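Side-chain contact in major extracellular endoglucanase (Xanthomonas campestris pv. campestris, PDB 4TUF), which hydrolyses internal beta-1,4-glucosidic linkages in cellulose, lichenin and cereal beta-D-glucans through this glycoside hydrolase family 5 catalytic domain: residues N174-A177 with E178-S181. Sequence-based numbering, arbitrary orientation.
With 2HP (dihydrogenphosphate ion), chain H.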
loop_
_atom_site.group_PDB
_atom_site.type_symbol
_atom_site.label_atom_id
_atom_site.label_comp_id
_atom_site.label_asym_id
_atom_site.label_seq_id
_atom_site.Cartn_x
_atom_site.Cartn_y
_atom_site.Cartn_z
ATOM N N ASN A 174 -14.030 -6.132 8.651
ATOM C CA ASN A 174 -14.179 -7.292 7.773
ATOM C C ASN A 174 -15.427 -7.197 6.898
ATOM O O ASN A 174 -15.379 -7.472 5.703
ATOM C CB ASN A 174 -14.213 -8.589 8.585
ATOM C CG ASN A 174 -15.249 -8.560 9.681
ATOM O OD1 ASN A 174 -15.323 -7.601 10.451
ATOM N ND2 ASN A 174 -16.065 -9.611 9.758
ATOM N N LYS A 175 -16.539 -6.786 7.494
ATOM C CA LYS A 175 -17.785 -6.674 6.752
ATOM C C LYS A 175 -17.755 -5.498 5.781
ATOM O O LYS A 175 -18.289 -5.582 4.672
ATOM C CB LYS A 175 -18.961 -6.537 7.714
ATOM C CG LYS A 175 -19.027 -7.655 8.738
ATOM C CD LYS A 175 -19.055 -9.025 8.076
ATOM C CE LYS A 175 -20.411 -9.334 7.478
ATOM N NZ LYS A 175 -20.486 -10.759 7.054
ATOM N N ALA A 176 -17.131 -4.402 6.199
ATOM C CA ALA A 176 -17.001 -3.238 5.333
ATOM C C ALA A 176 -16.129 -3.565 4.123
ATOM O O ALA A 176 -16.354 -3.046 3.031
ATOM C CB ALA A 176 -16.435 -2.070 6.098
ATOM N N ALA A 177 -15.147 -4.443 4.315
ATOM C CA ALA A 177 -14.270 -4.856 3.220
ATOM C C ALA A 177 -15.007 -5.756 2.236
ATOM O O ALA A 177 -14.746 -5.726 1.035
ATOM C CB ALA A 177 -13.046 -5.561 3.757
ATOM N N GLU A 178 -15.925 -6.564 2.757
ATOM C CA GLU A 178 -16.762 -7.405 1.914
ATOM C C GLU A 178 -17.648 -6.552 1.016
ATOM O O GLU A 178 -17.810 -6.845 -0.167
ATOM C CB GLU A 178 -17.613 -8.341 2.765
ATOM C CG GLU A 178 -16.793 -9.335 3.554
ATOM C CD GLU A 178 -17.631 -10.189 4.480
ATOM O OE1 GLU A 178 -17.080 -11.150 5.065
ATOM O OE2 GLU A 178 -18.838 -9.897 4.624
ATOM N N ARG A 179 -18.210 -5.486 1.580
ATOM C CA ARG A 179 -19.085 -4.603 0.820
ATOM C C ARG A 179 -18.279 -3.793 -0.203
ATOM O O ARG A 179 -18.740 -3.554 -1.317
ATOM C CB ARG A 179 -19.866 -3.679 1.761
ATOM C CG ARG A 179 -20.772 -4.427 2.727
ATOM C CD ARG A 179 -21.771 -3.520 3.446
ATOM N NE ARG A 179 -21.179 -2.685 4.492
ATOM C CZ ARG A 179 -20.892 -3.101 5.725
ATOM N NH1 ARG A 179 -21.119 -4.359 6.071
ATOM N NH2 ARG A 179 -20.365 -2.264 6.612
ATOM N N GLY A 180 -17.075 -3.384 0.176
ATOM C CA GLY A 180 -16.178 -2.717 -0.753
ATOM C C GLY A 180 -15.756 -3.648 -1.873
ATOM O O GLY A 180 -15.713 -3.260 -3.041
ATOM N N SER A 181 -15.451 -4.886 -1.503
ATOM C CA SER A 181 -15.106 -5.926 -2.460
ATOM C C SER A 181 -16.203 -6.098 -3.513
ATOM O O SER A 181 -15.937 -6.057 -4.715
ATOM C CB SER A 181 -14.857 -7.246 -1.727
ATOM O OG SER A 181 -14.431 -8.258 -2.619
HETATM P P 2HP H . -21.911 -7.565 11.530
HETATM O O1 2HP H . -22.597 -7.085 10.269
HETATM O O2 2HP H . -21.498 -9.016 11.379
HETATM O O3 2HP H . -20.680 -6.732 11.789
HETATM O O4 2HP H . -22.870 -7.415 12.693
HETATM O O HOH W 1 -15.586 -11.610 7.614
#
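K175 and E178, three residues apart on one helix, lie side by side and join in a salt bridge, NZ of K175 standing 3.1 Å from OE2 of E178. The ammonium meets the syn side of that oxygen, 18° out of the carboxylate plane. Bends at chi2 (-55°) and chi3 (-76°) turn the lysine tail round toward E178, whereas the glutamate runs extended beyond CG. The other carboxylate oxygen, OE1 of E178, receives the backbone N-H of N225 and a proton from a water that in turn accepts from ND2 of N174. OD1 of N174 takes the N-H of G165. These residues belong to helix 173-187, which links the parallel strands 149-153 and 192-195 in a beta-alpha-beta unit of the TIM barrel. Four backbone i to i+4 bonds join the N-H groups of E178 to S181 to the carbonyls of N174 to A177. Bent at chi3, R179 lays one guanidinium face over the helix backbone, with O of K175 3.3 Å and CA of A176 3.7 Å above its plane, both off-centre; its NE forms a salt bridge with E129. On the side of K175 away from E178, O3 of a dihydrogenphosphate ion lies 3.6 Å from CG of K175.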